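Local coordinates for 122aa long conserved hypothetical protein (PDB 1WOL) that is of unknown function but adopts the all-helical HEPN fold, a domain that in relatives is often linked to nucleotide or nucleic-acid chemistry, at residues I8-E12 and L114-K118; A18-K22 and A103-I107; A38-K43 and G55-L61. All blocks are in the same frame, centred on the assembly; numbering follows the deposited sequence.

Contact 1: residues I8-E12 and L114-K118; sequences IKQAE and LNWVK
Lys118 reaches Glu12 because its chain bends at chi3 (86°), swinging the ammonium across to the carboxylate, while in Leu114 a CG anti to the backbone N (chi1 170°) brings CD1 onto Ala11 CB, 4.0 Å away. The lysine NZ lies 2.9 Å from Glu12 OE2 and meets that oxygen nearly along its C-O axis, a salt bridge in which the second carboxylate oxygen has no share. Both chains have long aliphatic stems, so each charge can sit at the margin of the contact while the stems border the apolar layer, Lys118 CG near Ile8 CG2 and Glu12 CG near Leu114 CD2. Alanine suits position 11, since its small methyl leaves room for the leucine to come in close to the opposing backbone. Farther along, Ile8 and Val117 slide past one another in opposite directions, Ile8 CD1 meeting Val117 CG1 at 3.8 Å. The beta-branched valine is short and buried, and it also packs on Ala41 and Leu45 of helix 27-48, so that three helices share this patch. The axes of the two segments come within 11.6 Å of each other, at 156°, nearly antiparallel, as expected for the first and last long helices of the HEPN domain, which pack side by side in its helical bundle.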
loop_
_atom_site.group_PDB
_atom_site.type_symbol
_atom_site.label_atom_id
_atom_site.label_comp_id
_atom_site.label_asym_id
_atom_site.label_seq_id
_atom_site.Cartn_x
_atom_site.Cartn_y
_atom_site.Cartn_z
ATOM N N ILE A 8 -2.797 -5.467 -10.915
ATOM C CA ILE A 8 -3.601 -6.113 -9.888
ATOM C C ILE A 8 -2.905 -7.433 -9.455
ATOM O O ILE A 8 -2.916 -7.753 -8.224
ATOM C CB ILE A 8 -5.062 -6.324 -10.393
ATOM C CG1 ILE A 8 -5.697 -4.985 -10.730
ATOM C CG2 ILE A 8 -5.904 -7.063 -9.297
ATOM C CD1 ILE A 8 -5.532 -3.814 -9.682
ATOM N N LYS A 9 -2.320 -8.249 -10.354
ATOM C CA LYS A 9 -1.638 -9.468 -9.892
ATOM C C LYS A 9 -0.497 -9.017 -8.996
ATOM O O LYS A 9 -0.309 -9.784 -7.956
ATOM C CB LYS A 9 -1.032 -10.236 -11.108
ATOM C CG LYS A 9 -2.052 -11.086 -11.846
ATOM C CD LYS A 9 -1.354 -12.031 -12.837
ATOM C CE LYS A 9 -1.070 -11.398 -14.117
ATOM N NZ LYS A 9 -0.598 -12.530 -15.160
ATOM N N GLN A 10 0.265 -7.979 -9.347
ATOM C CA GLN A 10 1.390 -7.578 -8.467
ATOM C C GLN A 10 0.813 -7.234 -7.120
ATOM O O GLN A 10 1.400 -7.598 -6.045
ATOM C CB GLN A 10 2.076 -6.334 -8.971
ATOM C CG GLN A 10 2.960 -6.630 -10.149
ATOM C CD GLN A 10 3.750 -5.340 -10.402
ATOM O OE1 GLN A 10 4.852 -5.078 -9.824
ATOM N NE2 GLN A 10 3.128 -4.470 -11.180
ATOM N N ALA A 11 -0.342 -6.575 -7.113
ATOM C CA ALA A 11 -0.854 -6.176 -5.764
ATOM C C ALA A 11 -1.341 -7.394 -5.000
ATOM O O ALA A 11 -1.104 -7.391 -3.749
ATOM C CB ALA A 11 -2.095 -5.167 -6.003
ATOM N N GLU A 12 -1.982 -8.374 -5.646
ATOM C CA GLU A 12 -2.482 -9.535 -4.933
ATOM C C GLU A 12 -1.292 -10.306 -4.370
ATOM O O GLU A 12 -1.291 -10.824 -3.266
ATOM C CB GLU A 12 -3.306 -10.410 -5.921
ATOM C CG GLU A 12 -4.445 -9.555 -6.277
ATOM C CD GLU A 12 -5.523 -10.197 -6.865
ATOM O OE1 GLU A 12 -5.152 -10.987 -7.815
ATOM O OE2 GLU A 12 -6.689 -9.830 -6.363
ATOM N N LEU A 114 -7.184 -2.420 -2.147
ATOM C CA LEU A 114 -7.223 -3.374 -3.204
ATOM C C LEU A 114 -8.672 -3.742 -3.540
ATOM O O LEU A 114 -9.008 -3.802 -4.719
ATOM C CB LEU A 114 -6.416 -4.599 -2.794
ATOM C CG LEU A 114 -6.568 -5.846 -3.735
ATOM C CD1 LEU A 114 -5.987 -5.515 -5.088
ATOM C CD2 LEU A 114 -5.747 -7.028 -3.134
ATOM N N ASN A 115 -9.517 -3.881 -2.516
ATOM C CA ASN A 115 -10.927 -4.290 -2.857
ATOM C C ASN A 115 -11.626 -3.098 -3.473
ATOM O O ASN A 115 -12.553 -3.334 -4.351
ATOM C CB ASN A 115 -11.729 -4.622 -1.585
ATOM C CG ASN A 115 -11.369 -5.857 -0.947
ATOM O OD1 ASN A 115 -10.879 -6.735 -1.548
ATOM N ND2 ASN A 115 -11.751 -5.962 0.375
ATOM N N TRP A 116 -11.317 -1.894 -3.021
ATOM C CA TRP A 116 -12.023 -0.660 -3.554
ATOM C C TRP A 116 -11.583 -0.503 -5.023
ATOM O O TRP A 116 -12.379 -0.247 -5.913
ATOM C CB TRP A 116 -11.648 0.459 -2.676
ATOM C CG TRP A 116 -12.079 1.790 -3.236
ATOM C CD1 TRP A 116 -13.386 2.371 -3.152
ATOM C CD2 TRP A 116 -11.272 2.740 -3.918
ATOM N NE1 TRP A 116 -13.360 3.639 -3.747
ATOM C CE2 TRP A 116 -12.088 3.890 -4.206
ATOM C CE3 TRP A 116 -9.919 2.754 -4.289
ATOM C CZ2 TRP A 116 -11.596 5.039 -4.856
ATOM C CZ3 TRP A 116 -9.444 3.888 -4.937
ATOM C CH2 TRP A 116 -10.274 5.016 -5.215
ATOM N N VAL A 117 -10.312 -0.778 -5.334
ATOM C CA VAL A 117 -9.911 -0.686 -6.722
ATOM C C VAL A 117 -10.580 -1.783 -7.514
ATOM O O VAL A 117 -11.051 -1.530 -8.628
ATOM C CB VAL A 117 -8.305 -0.885 -6.807
ATOM C CG1 VAL A 117 -7.909 -1.182 -8.289
ATOM C CG2 VAL A 117 -7.664 0.296 -6.248
ATOM N N LYS A 118 -10.636 -3.039 -7.046
ATOM C CA LYS A 118 -11.202 -4.135 -7.824
ATOM C C LYS A 118 -12.679 -3.816 -8.173
ATOM O O LYS A 118 -13.141 -4.128 -9.299
ATOM C CB LYS A 118 -11.000 -5.438 -7.097
ATOM C CG LYS A 118 -9.530 -5.857 -7.209
ATOM C CD LYS A 118 -9.320 -7.103 -6.383
ATOM C CE LYS A 118 -9.593 -8.404 -7.005
ATOM N NZ LYS A 118 -9.429 -9.324 -5.702
#

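Contact 2: residues A18-K22 and A103-I107; sequences ARYAK and ADECI
Apolar packing between Ala18 and Ile107 forms the middle of this antiparallel helix pair, in which the start of the last long helix of the HEPN bundle lies beside the end of the first. The segment axes approach to 10.5 Å, 174° from parallel, so the two helices run almost exactly opposite ways. Ile107 projects toward its neighbour and carries the largest share of the buried surface: CG1 sits 3.9 Å from Ala18 CB, and CD1 presses on the Ala18 backbone at its carbonyl O and on Lys22 CB. An alanine on each side keeps the helices close, for Ala103 CB meets Lys22 CG. Ser34 touches both Ala18 and Ile107 on the side of helix 27-48, and a disulfide from Cys106 to Cys31 ties helix 100-120 to that same helix.

Cation and aliphatic group meet at Arg19, where Ile107 CG2 lies over one face of the guanidinium, 4.2 Å from NH1, a loose van der Waals contact at the margin.

The ionic contact belongs to Lys22 and Asp104. With CG anti to the backbone N (chi1 167°) and the rest of the chain extended, the lysine spans the gap to the short aspartate, and its NZ meets OD1 at 2.6 Å on the syn side, 17° out of the carboxylate plane.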
loop_
_atom_site.group_PDB
_atom_site.type_symbol
_atom_site.label_atom_id
_atom_site.label_comp_id
_atom_site.label_asym_id
_atom_site.label_seq_id
_atom_site.Cartn_x
_atom_site.Cartn_y
_atom_site.Cartn_z
ATOM N N ALA A 18 2.652 -9.980 2.276
ATOM C CA ALA A 18 2.547 -9.244 3.570
ATOM C C ALA A 18 2.008 -10.126 4.647
ATOM O O ALA A 18 2.483 -10.061 5.775
ATOM C CB ALA A 18 1.617 -8.003 3.326
ATOM N N ARG A 19 0.951 -10.900 4.323
ATOM C CA ARG A 19 0.448 -11.838 5.355
ATOM C C ARG A 19 1.510 -12.846 5.729
ATOM O O ARG A 19 1.687 -13.207 6.912
ATOM C CB ARG A 19 -0.776 -12.611 4.847
ATOM C CG ARG A 19 -1.926 -11.738 4.510
ATOM C CD ARG A 19 -3.071 -12.705 4.203
ATOM N NE ARG A 19 -4.200 -12.099 3.498
ATOM C CZ ARG A 19 -5.249 -11.497 4.047
ATOM N NH1 ARG A 19 -5.347 -11.309 5.362
ATOM N NH2 ARG A 19 -6.320 -11.187 3.259
ATOM N N TYR A 20 2.264 -13.362 4.713
ATOM C CA TYR A 20 3.299 -14.352 5.008
ATOM C C TYR A 20 4.376 -13.681 5.954
ATOM O O TYR A 20 4.905 -14.314 6.854
ATOM C CB TYR A 20 3.904 -14.816 3.617
ATOM C CG TYR A 20 4.936 -15.863 3.809
ATOM C CD1 TYR A 20 6.271 -15.551 3.452
ATOM C CD2 TYR A 20 4.633 -17.104 4.179
ATOM C CE1 TYR A 20 7.286 -16.445 3.423
ATOM C CE2 TYR A 20 5.726 -18.109 4.227
ATOM C CZ TYR A 20 7.046 -17.692 3.834
ATOM O OH TYR A 20 8.161 -18.557 3.949
ATOM N N ALA A 21 4.749 -12.447 5.645
ATOM C CA ALA A 21 5.749 -11.805 6.484
ATOM C C ALA A 21 5.196 -11.658 7.882
ATOM O O ALA A 21 5.928 -11.904 8.877
ATOM C CB ALA A 21 6.055 -10.367 5.931
ATOM N N LYS A 22 3.937 -11.295 8.045
ATOM C CA LYS A 22 3.378 -11.158 9.471
ATOM C C LYS A 22 3.472 -12.517 10.137
ATOM O O LYS A 22 3.824 -12.603 11.332
ATOM C CB LYS A 22 1.925 -10.657 9.333
ATOM C CG LYS A 22 1.262 -10.829 10.719
ATOM C CD LYS A 22 -0.188 -10.466 10.644
ATOM C CE LYS A 22 -0.784 -11.036 12.025
ATOM N NZ LYS A 22 -2.203 -10.770 12.194
ATOM N N ALA A 103 1.335 -4.393 11.674
ATOM C CA ALA A 103 1.108 -5.273 10.511
ATOM C C ALA A 103 -0.353 -5.432 10.181
ATOM O O ALA A 103 -0.720 -5.374 9.006
ATOM C CB ALA A 103 1.786 -6.588 10.812
ATOM N N ASP A 104 -1.151 -5.651 11.230
ATOM C CA ASP A 104 -2.590 -5.744 10.950
ATOM C C ASP A 104 -3.130 -4.498 10.361
ATOM O O ASP A 104 -3.921 -4.561 9.396
ATOM C CB ASP A 104 -3.424 -6.045 12.272
ATOM C CG ASP A 104 -3.168 -7.378 12.809
ATOM O OD1 ASP A 104 -2.439 -8.212 12.226
ATOM O OD2 ASP A 104 -3.744 -7.631 13.927
ATOM N N GLU A 105 -2.813 -3.307 10.870
ATOM C CA GLU A 105 -3.398 -2.066 10.296
ATOM C C GLU A 105 -2.913 -1.843 8.874
ATOM O O GLU A 105 -3.681 -1.395 8.005
ATOM C CB GLU A 105 -2.954 -0.873 11.175
ATOM C CG GLU A 105 -3.656 -1.000 12.530
ATOM C CD GLU A 105 -3.323 0.196 13.483
ATOM O OE1 GLU A 105 -2.523 1.064 13.118
ATOM O OE2 GLU A 105 -3.955 0.117 14.583
ATOM N N CYS A 106 -1.673 -2.121 8.623
ATOM C CA CYS A 106 -1.153 -1.947 7.247
ATOM C C CYS A 106 -1.800 -3.017 6.325
ATOM O O CYS A 106 -2.256 -2.591 5.219
ATOM C CB CYS A 106 0.344 -2.262 7.193
ATOM S SG CYS A 106 1.307 -0.834 7.969
ATOM N N ILE A 107 -1.868 -4.300 6.668
ATOM C CA ILE A 107 -2.443 -5.310 5.783
ATOM C C ILE A 107 -3.913 -4.909 5.525
ATOM O O ILE A 107 -4.366 -5.004 4.379
ATOM C CB ILE A 107 -2.308 -6.661 6.428
ATOM C CG1 ILE A 107 -0.807 -7.112 6.252
ATOM C CG2 ILE A 107 -3.210 -7.693 5.666
ATOM C CD1 ILE A 107 -0.461 -8.356 7.162
#

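Contact 3: residues A38-K43 and G55-L61; sequences AEKAVK and GHSISHL
Ile58 is the main projection here, pushed from the short helix 58-61 against the long helix 27-48 of the HEPN bundle. Its CD1 settles on the small Ala38, 3.9 Å from CB, and CG1 lies over Glu39 CA at the same separation; an alanine leaves the shallow spot that the isoleucine tip occupies. The other branch, CG2, turns to Val42 CG2. One turn further on, Leu61 supplies a second bump: its CB fits against Val42 CG1 at 3.8 Å, and its CD1 drops between that methyl and Lys43 CG, 4.0 Å away. Val42 therefore serves both projections, a methyl for each, and its anti CG1 (chi1 172°) is the one given to the leucine. Ala73 and Leu76 of helix 67-77 cover Ile58 from another side.

Toward the edge the surface turns polar. Lys43 stretches its extended chain past Leu61 to the loop, where NZ makes a weak hydrogen bond to Gly55 O. Glycine suits the backbone angles at Gly55 (phi 123°) because it has no CB to meet the preceding carbonyl O. Ser57 is the N-cap of the short helix, a place where a hydroxyl can accept a backbone N-H of the first turn; Asp77 bonds the same OG and the amides of Ile58 and Ser59. In the capping bond His60 N reaches Ser57 OG at 3.1 Å, with an N-H...O angle of 149°.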
loop_
_atom_site.group_PDB
_atom_site.type_symbol
_atom_site.label_atom_id
_atom_site.label_comp_id
_atom_site.label_asym_id
_atom_site.label_seq_id
_atom_site.Cartn_x
_atom_site.Cartn_y
_atom_site.Cartn_z
ATOM N N ALA A 38 -1.026 -1.530 -2.057
ATOM C CA ALA A 38 -1.956 -0.406 -2.337
ATOM C C ALA A 38 -1.484 0.396 -3.526
ATOM O O ALA A 38 -2.311 0.753 -4.395
ATOM C CB ALA A 38 -2.082 0.438 -1.045
ATOM N N GLU A 39 -0.154 0.684 -3.520
ATOM C CA GLU A 39 0.401 1.493 -4.654
ATOM C C GLU A 39 0.164 0.761 -5.995
ATOM O O GLU A 39 -0.279 1.392 -6.973
ATOM C CB GLU A 39 1.933 1.745 -4.421
ATOM C CG GLU A 39 2.437 2.726 -5.587
ATOM C CD GLU A 39 3.934 2.810 -5.708
ATOM O OE1 GLU A 39 4.686 2.477 -4.745
ATOM O OE2 GLU A 39 4.351 3.257 -6.822
ATOM N N LYS A 40 0.420 -0.524 -6.137
ATOM C CA LYS A 40 0.201 -1.236 -7.366
ATOM C C LYS A 40 -1.270 -1.256 -7.758
ATOM O O LYS A 40 -1.622 -1.094 -8.939
ATOM C CB LYS A 40 0.812 -2.623 -7.304
ATOM C CG LYS A 40 2.416 -2.747 -7.441
ATOM C CD LYS A 40 3.374 -1.619 -7.167
ATOM C CE LYS A 40 4.778 -2.028 -7.507
ATOM N NZ LYS A 40 5.525 -0.821 -7.312
ATOM N N ALA A 41 -2.153 -1.498 -6.807
ATOM C CA ALA A 41 -3.606 -1.469 -7.104
ATOM C C ALA A 41 -4.055 -0.115 -7.622
ATOM O O ALA A 41 -4.770 -0.156 -8.600
ATOM C CB ALA A 41 -4.329 -1.771 -5.773
ATOM N N VAL A 42 -3.618 0.961 -7.004
ATOM C CA VAL A 42 -4.047 2.326 -7.437
ATOM C C VAL A 42 -3.409 2.583 -8.777
ATOM O O VAL A 42 -4.122 3.097 -9.645
ATOM C CB VAL A 42 -3.719 3.312 -6.390
ATOM C CG1 VAL A 42 -3.963 4.725 -6.909
ATOM C CG2 VAL A 42 -4.682 3.045 -5.202
ATOM N N LYS A 43 -2.186 2.085 -9.032
ATOM C CA LYS A 43 -1.703 2.359 -10.438
ATOM C C LYS A 43 -2.468 1.541 -11.486
ATOM O O LYS A 43 -2.625 2.007 -12.720
ATOM C CB LYS A 43 -0.152 2.026 -10.479
ATOM C CG LYS A 43 0.591 3.221 -9.998
ATOM C CD LYS A 43 2.053 3.092 -9.790
ATOM C CE LYS A 43 2.716 4.459 -9.582
ATOM N NZ LYS A 43 4.094 4.209 -8.918
ATOM N N GLY A 55 4.442 9.428 -9.213
ATOM C CA GLY A 55 4.959 9.635 -7.873
ATOM C C GLY A 55 4.674 8.311 -7.169
ATOM O O GLY A 55 4.125 7.371 -7.773
ATOM N N HIS A 56 5.081 8.183 -5.920
ATOM C CA HIS A 56 4.798 6.932 -5.208
ATOM C C HIS A 56 3.904 7.207 -4.015
ATOM O O HIS A 56 3.696 6.352 -3.151
ATOM C CB HIS A 56 6.089 6.280 -4.733
ATOM C CG HIS A 56 6.889 5.670 -5.844
ATOM N ND1 HIS A 56 8.108 6.179 -6.260
ATOM C CD2 HIS A 56 6.610 4.636 -6.665
ATOM C CE1 HIS A 56 8.539 5.477 -7.294
ATOM N NE2 HIS A 56 7.648 4.538 -7.561
ATOM N N SER A 57 3.388 8.410 -3.936
ATOM C CA SER A 57 2.481 8.719 -2.829
ATOM C C SER A 57 1.129 8.156 -3.253
ATOM O O SER A 57 0.611 8.536 -4.306
ATOM C CB SER A 57 2.342 10.203 -2.682
ATOM O OG SER A 57 1.179 10.427 -1.902
ATOM N N ILE A 58 0.524 7.229 -2.471
ATOM C CA ILE A 58 -0.724 6.693 -2.897
ATOM C C ILE A 58 -1.813 7.778 -2.836
ATOM O O ILE A 58 -2.694 7.844 -3.658
ATOM C CB ILE A 58 -1.101 5.533 -1.990
ATOM C CG1 ILE A 58 -0.085 4.453 -2.133
ATOM C CG2 ILE A 58 -2.494 5.004 -2.385
ATOM C CD1 ILE A 58 0.088 3.621 -0.794
ATOM N N SER A 59 -1.707 8.624 -1.835
ATOM C CA SER A 59 -2.632 9.696 -1.675
ATOM C C SER A 59 -2.630 10.719 -2.836
ATOM O O SER A 59 -3.637 11.266 -3.190
ATOM C CB SER A 59 -2.323 10.440 -0.390
ATOM O OG SER A 59 -3.337 11.396 -0.178
ATOM N N HIS A 60 -1.468 10.967 -3.420
ATOM C CA HIS A 60 -1.434 11.962 -4.485
ATOM C C HIS A 60 -1.931 11.339 -5.720
ATOM O O HIS A 60 -2.391 12.052 -6.560
ATOM C CB HIS A 60 -0.001 12.509 -4.718
ATOM C CG HIS A 60 0.539 13.331 -3.574
ATOM N ND1 HIS A 60 -0.240 14.229 -2.859
ATOM C CD2 HIS A 60 1.815 13.519 -3.147
ATOM C CE1 HIS A 60 0.534 14.942 -2.052
ATOM N NE2 HIS A 60 1.788 14.529 -2.205
ATOM N N LEU A 61 -1.905 10.000 -5.821
ATOM C CA LEU A 61 -2.388 9.314 -6.994
ATOM C C LEU A 61 -3.919 9.286 -7.086
ATOM O O LEU A 61 -4.493 9.166 -8.138
ATOM C CB LEU A 61 -1.876 7.859 -7.040
ATOM C CG LEU A 61 -0.410 7.484 -7.309
ATOM C CD1 LEU A 61 -0.226 5.956 -7.166
ATOM C CD2 LEU A 61 -0.082 7.918 -8.739
#

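How the contacts relate
Contacts 1 and 2 join the same two helices, 4-23 and 100-120, at points whose centres lie about 15 Å apart, and they share a plan: small and branched apolar residues inside, with one lysine-carboxylate salt bridge at the margin. Both are only partly buried. Contact 3 lies deeper, its centre about 7 Å from that of the chain, and joins helix 27-48 to a loop and short helix rather than two long helices; it relies mostly on aliphatic packing, with polar groups at its edge. Contact 1 touches contact 3 through Ala41, met by Val117, Ile8 and Ala11, whereas contact 2 lies across the chain's centre from contact 3.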